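Local structure of chitinase (Paenibacillus sp. FPU-7, 5GZT) at residues V21-K26 with V40-T45; V34-S39 with A65-S70. The protein probably hydrolyses chitin and chitodextrins at internal N-acetyl-beta-D-glucosaminide (1->4)-beta-linkages, acting as an endochitinase with two family 18 glycosyl hydrolase regions. One frame throughout, in Å; residues are numbered along the deposited sequence.

Overall arrangement
Both contacts belong to the N-terminal parallel beta-helix, with centres about 75 and 76 Å from the centre of the chain. Contact 1 pairs strands of neighbouring coils, whereas contact 2 faces strand 34-36 of the second sheet across the interior to strand 67-70. The contact centres are 10 Å apart. Probable hydrogen bonds join 40-45 to 65-70: Val40 N to Lys66 O, 2.9 Å, and Leu42 O to Ser70 N, 2.9 Å. Leu42 CD1 also packs on Val34 CG2 at 3.7 Å. A formic acid, probably from the crystallisation liquor, is held by Lys41, Ser70 and Asn89. Sodium touches contact 1 through Glu44.

Contact 1: V21-K26 with V40-T45; sequences VRIVAK and VKLEET. With NA (sodium ion), chain C; FMT (formic acid), chain K.
Val21 opens the parallel ladder: its O accepts Lys41 N at 2.8 Å. The strands run parallel, 16° apart, and pair in register from Val21–Val40 to Ala25–Glu44, as successive coils of a parallel beta-helix do. Arg22 points to the face shared with Lys41 and Glu43. A bend at chi3 (74°) turns its guanidinium so that NH1 forms a hydrogen-bonded salt bridge with Glu43 OE1, 2.9 Å. OE1 lies near the guanidinium plane, but the two planes stand 89° apart and NH1 meets it from above the carboxylate. NE and NH2 are hydrogen-bonded to the backbone of another protein chain, so the guanidinium is shared between the two. Ile23 N binds Lys41 O at 2.7 Å and its O receives Glu43 N. On the opposite face, Ile23 CD1 touches Val40 CG2 at 4.0 Å. Val24 lays CG1 3.5 Å from Thr45 OG1. Ala25 continues the ladder, N to Glu43 O and O from Thr45 N. Glu44 OE2 binds sodium at 2.5 Å, with Thr50, Phe52 and Ser72 carbonyls. Lys41 NZ bonds formic acid O1 at 2.6 Å and makes only a long salt bridge (4.0 Å) to Glu43 OE1, a carboxylate probably stabilised as an anion mainly by Arg22.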
loop_
_atom_site.group_PDB
_atom_site.type_symbol
_atom_site.label_atom_id
_atom_site.label_comp_id
_atom_site.label_asym_id
_atom_site.label_seq_id
_atom_site.Cartn_x
_atom_site.Cartn_y
_atom_site.Cartn_z
ATOM N N VAL B 21 48.419 -53.574 27.547
ATOM C CA VAL B 21 47.185 -54.277 27.767
ATOM C C VAL B 21 46.154 -53.740 26.806
ATOM O O VAL B 21 45.976 -52.509 26.713
ATOM C CB VAL B 21 46.578 -54.004 29.178
ATOM C CG1 VAL B 21 45.218 -54.689 29.325
ATOM C CG2 VAL B 21 47.526 -54.470 30.255
ATOM N N ARG B 22 45.421 -54.638 26.149
ATOM C CA ARG B 22 44.205 -54.238 25.436
ATOM C C ARG B 22 43.011 -54.327 26.403
ATOM O O ARG B 22 42.850 -55.322 27.092
ATOM C CB ARG B 22 44.027 -55.083 24.175
ATOM C CG ARG B 22 42.860 -54.712 23.290
ATOM C CD ARG B 22 42.939 -55.485 21.978
ATOM N NE ARG B 22 42.570 -56.896 22.212
ATOM C CZ ARG B 22 41.351 -57.418 22.042
ATOM N NH1 ARG B 22 40.324 -56.680 21.596
ATOM N NH2 ARG B 22 41.155 -58.696 22.318
ATOM N N ILE B 23 42.215 -53.262 26.495
ATOM C CA ILE B 23 41.038 -53.236 27.336
ATOM C C ILE B 23 39.864 -52.995 26.446
ATOM O O ILE B 23 39.845 -52.021 25.722
ATOM C CB ILE B 23 41.098 -52.140 28.445
ATOM C CG1 ILE B 23 42.322 -52.363 29.329
ATOM C CG2 ILE B 23 39.815 -52.144 29.286
ATOM C CD1 ILE B 23 42.548 -51.316 30.416
ATOM N N VAL B 24 38.867 -53.878 26.517
ATOM C CA VAL B 24 37.759 -53.807 25.635
ATOM C C VAL B 24 36.499 -53.581 26.442
ATOM O O VAL B 24 36.419 -54.017 27.579
ATOM C CB VAL B 24 37.635 -55.088 24.773
ATOM C CG1 VAL B 24 36.666 -54.841 23.628
ATOM C CG2 VAL B 24 38.983 -55.489 24.225
ATOM N N ALA B 25 35.535 -52.887 25.839
ATOM C CA ALA B 25 34.259 -52.628 26.424
ATOM C C ALA B 25 33.194 -53.096 25.427
ATOM O O ALA B 25 33.127 -52.560 24.257
ATOM C CB ALA B 25 34.112 -51.130 26.702
ATOM N N LYS B 26 32.364 -54.066 25.892
ATOM C CA LYS B 26 31.368 -54.748 25.053
ATOM C C LYS B 26 29.903 -54.589 25.514
ATOM O O LYS B 26 29.571 -54.697 26.691
ATOM C CB LYS B 26 31.736 -56.234 24.903
ATOM C CG LYS B 26 31.389 -56.821 23.536
ATOM C CD LYS B 26 31.178 -58.333 23.569
ATOM C CE LYS B 26 29.808 -58.706 24.147
ATOM N NZ LYS B 26 29.532 -60.171 24.081
ATOM N N VAL B 40 48.822 -49.279 26.730
ATOM C CA VAL B 40 47.415 -49.643 26.739
ATOM C C VAL B 40 46.729 -49.485 25.353
ATOM O O VAL B 40 47.160 -48.691 24.521
ATOM C CB VAL B 40 46.655 -48.825 27.798
ATOM C CG1 VAL B 40 46.482 -47.354 27.340
ATOM C CG2 VAL B 40 45.304 -49.447 28.127
ATOM N N LYS B 41 45.645 -50.227 25.137
ATOM C CA LYS B 41 44.774 -50.001 24.002
ATOM C C LYS B 41 43.332 -50.112 24.451
ATOM O O LYS B 41 42.907 -51.177 24.879
ATOM C CB LYS B 41 45.131 -50.972 22.873
ATOM C CG LYS B 41 44.192 -50.986 21.670
ATOM C CD LYS B 41 44.926 -51.626 20.492
ATOM C CE LYS B 41 44.016 -52.078 19.378
ATOM N NZ LYS B 41 42.938 -51.119 19.042
ATOM N N LEU B 42 42.586 -49.006 24.408
ATOM C CA LEU B 42 41.166 -49.029 24.728
ATOM C C LEU B 42 40.485 -49.299 23.429
ATOM O O LEU B 42 40.859 -48.728 22.367
ATOM C CB LEU B 42 40.655 -47.714 25.321
ATOM C CG LEU B 42 41.455 -47.182 26.523
ATOM C CD1 LEU B 42 40.726 -46.046 27.240
ATOM C CD2 LEU B 42 41.835 -48.248 27.547
ATOM N N GLU B 43 39.510 -50.205 23.517
ATOM C CA GLU B 43 38.685 -50.601 22.394
ATOM C C GLU B 43 37.226 -50.744 22.807
ATOM O O GLU B 43 36.920 -51.279 23.864
ATOM C CB GLU B 43 39.232 -51.924 21.911
ATOM C CG GLU B 43 38.683 -52.421 20.603
ATOM C CD GLU B 43 39.703 -53.292 19.865
ATOM O OE1 GLU B 43 40.575 -53.944 20.526
ATOM O OE2 GLU B 43 39.593 -53.300 18.606
ATOM N N GLU B 44 36.329 -50.260 21.968
ATOM C CA GLU B 44 34.935 -50.392 22.200
ATOM C C GLU B 44 34.384 -51.232 21.049
ATOM O O GLU B 44 34.335 -50.760 19.899
ATOM C CB GLU B 44 34.239 -49.031 22.238
ATOM C CG GLU B 44 34.608 -48.127 23.439
ATOM C CD GLU B 44 33.693 -46.885 23.518
ATOM O OE1 GLU B 44 33.254 -46.367 22.439
ATOM O OE2 GLU B 44 33.367 -46.438 24.656
ATOM N N THR B 45 33.944 -52.457 21.370
ATOM C CA THR B 45 33.340 -53.362 20.356
ATOM C C THR B 45 31.900 -53.825 20.676
ATOM O O THR B 45 31.609 -54.264 21.813
ATOM C CB THR B 45 34.178 -54.624 20.126
ATOM O OG1 THR B 45 35.565 -54.338 20.299
ATOM C CG2 THR B 45 33.933 -55.175 18.697
HETATM NA NA NA C . 32.298 -44.231 24.742
HETATM C C FMT K . 41.837 -50.956 15.789
HETATM O O1 FMT K . 42.874 -50.920 16.475
HETATM O O2 FMT K . 40.799 -50.108 15.977
#

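Contact 2: V34-S39 with A65-S70; sequences VIIAGS and AKVTLS. With FMT (formic acid), chain K.
Ser39 and Lys66 bring the two backbones closest, with CA atoms 4.7 Å apart, whereas the strands 34-36 and 67-70 form no ladder with each other. The two strands lie in different parallel sheets of the N-terminal beta-helix, and their side chains meet in the interior of the helix, between successive coils. The polypeptide leaves strand 34-36 through Ala37 and Gly38 and turns at Ser39 into the strand that neighbours 67-70, so the contact covers both a corner and the core beside it.

In the core, Ile36 points toward the other segment. With CG1 beside the backbone N (chi1 -57°) and the chain extended beyond it, CD1 of Ile36 comes to 3.8 Å from Val67 CG1. Its second branch takes part as well, with Ile36 CG2 lying 4.0 Å from Val67 CG2. Both branches of one side chain are thus matched by both branches of the other. Val67 CG2 also lies 3.9 Å from Gly38 O, so the valine touches both the strand and the turn; Val40 and Leu86, from the strands next to 67-70 in its sheet, pack against it too.

The corner is fastened by a serine. Ser39 OG sits beside its own backbone N (chi1 -62°) and accepts Lys66 N at 3.1 Å, with an N-H...O angle of 156°. The same oxygen lies 3.6 Å from Ala65 CB, placing the methyl group against the hydroxyl. The backbones add a CA-H...O contact from Ser39 CA to Lys66 O. The serine bond joins the corner of one coil to the start of strand 67-70 in the next, beside the probable backbone bond of Val40 N to Lys66 O.

Farther along 65-70, Ser70 OG donates to O2 of the bound formic acid at 2.8 Å.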
loop_
_atom_site.group_PDB
_atom_site.type_symbol
_atom_site.label_atom_id
_atom_site.label_comp_id
_atom_site.label_asym_id
_atom_site.label_seq_id
_atom_site.Cartn_x
_atom_site.Cartn_y
_atom_site.Cartn_z
ATOM N N VAL B 34 39.500 -43.263 32.541
ATOM C CA VAL B 34 40.748 -44.029 32.408
ATOM C C VAL B 34 42.005 -43.148 32.562
ATOM O O VAL B 34 42.237 -42.226 31.761
ATOM C CB VAL B 34 40.812 -44.733 31.017
ATOM C CG1 VAL B 34 42.003 -45.681 30.950
ATOM C CG2 VAL B 34 39.491 -45.415 30.667
ATOM N N ILE B 35 42.859 -43.449 33.529
ATOM C CA ILE B 35 44.051 -42.677 33.788
ATOM C C ILE B 35 45.169 -43.545 33.344
ATOM O O ILE B 35 45.346 -44.643 33.891
ATOM C CB ILE B 35 44.270 -42.371 35.326
ATOM C CG1 ILE B 35 43.253 -41.372 35.857
ATOM C CG2 ILE B 35 45.662 -41.826 35.582
ATOM C CD1 ILE B 35 41.941 -42.016 36.205
ATOM N N ILE B 36 45.975 -43.036 32.424
ATOM C CA ILE B 36 47.016 -43.806 31.766
ATOM C C ILE B 36 48.396 -43.428 32.250
ATOM O O ILE B 36 48.892 -42.296 32.019
ATOM C CB ILE B 36 46.917 -43.719 30.211
ATOM C CG1 ILE B 36 45.522 -44.188 29.780
ATOM C CG2 ILE B 36 48.010 -44.538 29.575
ATOM C CD1 ILE B 36 45.298 -44.282 28.292
ATOM N N ALA B 37 49.029 -44.415 32.899
ATOM C CA ALA B 37 50.422 -44.345 33.322
ATOM C C ALA B 37 51.179 -45.532 32.744
ATOM O O ALA B 37 52.252 -45.893 33.242
ATOM C CB ALA B 37 50.518 -44.350 34.852
ATOM N N GLY B 38 50.617 -46.155 31.715
ATOM C CA GLY B 38 51.369 -47.129 30.965
ATOM C C GLY B 38 50.785 -47.422 29.606
ATOM O O GLY B 38 49.909 -46.718 29.125
ATOM N N SER B 39 51.310 -48.486 29.010
ATOM C CA SER B 39 50.976 -48.914 27.689
ATOM C C SER B 39 49.653 -49.638 27.702
ATOM O O SER B 39 49.372 -50.472 28.594
ATOM C CB SER B 39 52.089 -49.770 27.126
ATOM O OG SER B 39 53.259 -48.972 27.053
ATOM N N ALA B 65 55.974 -45.181 25.828
ATOM C CA ALA B 65 54.793 -45.998 26.108
ATOM C C ALA B 65 53.843 -45.993 24.856
ATOM O O ALA B 65 53.766 -44.989 24.166
ATOM C CB ALA B 65 54.045 -45.473 27.324
ATOM N N LYS B 66 53.138 -47.102 24.580
ATOM C CA LYS B 66 52.240 -47.191 23.458
ATOM C C LYS B 66 50.835 -47.008 23.958
ATOM O O LYS B 66 50.345 -47.799 24.781
ATOM C CB LYS B 66 52.365 -48.518 22.727
ATOM C CG LYS B 66 53.099 -48.384 21.400
ATOM C CD LYS B 66 53.194 -49.712 20.656
ATOM C CE LYS B 66 51.855 -50.188 20.099
ATOM N NZ LYS B 66 51.220 -49.203 19.172
ATOM N N VAL B 67 50.155 -45.994 23.434
ATOM C CA VAL B 67 48.829 -45.678 23.948
ATOM C C VAL B 67 47.939 -45.556 22.755
ATOM O O VAL B 67 48.163 -44.681 21.910
ATOM C CB VAL B 67 48.850 -44.340 24.758
ATOM C CG1 VAL B 67 47.433 -43.960 25.195
ATOM C CG2 VAL B 67 49.795 -44.472 25.969
ATOM N N THR B 68 46.941 -46.418 22.649
ATOM C CA THR B 68 46.018 -46.278 21.529
ATOM C C THR B 68 44.575 -46.432 21.885
ATOM O O THR B 68 44.242 -47.193 22.752
ATOM C CB THR B 68 46.471 -47.004 20.212
ATOM O OG1 THR B 68 45.395 -47.633 19.511
ATOM C CG2 THR B 68 47.577 -47.876 20.375
ATOM N N LEU B 69 43.730 -45.676 21.174
ATOM C CA LEU B 69 42.309 -45.517 21.454
ATOM C C LEU B 69 41.505 -45.863 20.219
ATOM O O LEU B 69 41.819 -45.397 19.095
ATOM C CB LEU B 69 41.978 -44.036 21.844
ATOM C CG LEU B 69 42.157 -43.579 23.315
ATOM C CD1 LEU B 69 43.367 -44.155 24.011
ATOM C CD2 LEU B 69 42.142 -42.045 23.465
ATOM N N SER B 70 40.438 -46.624 20.459
ATOM C CA SER B 70 39.393 -46.927 19.471
ATOM C C SER B 70 38.108 -46.887 20.189
ATOM O O SER B 70 37.954 -47.611 21.145
ATOM C CB SER B 70 39.564 -48.329 18.840
ATOM O OG SER B 70 40.837 -48.369 18.217
HETATM C C FMT K . 41.837 -50.956 15.789
HETATM O O1 FMT K . 42.874 -50.920 16.475
HETATM O O2 FMT K . 40.799 -50.108 15.977
#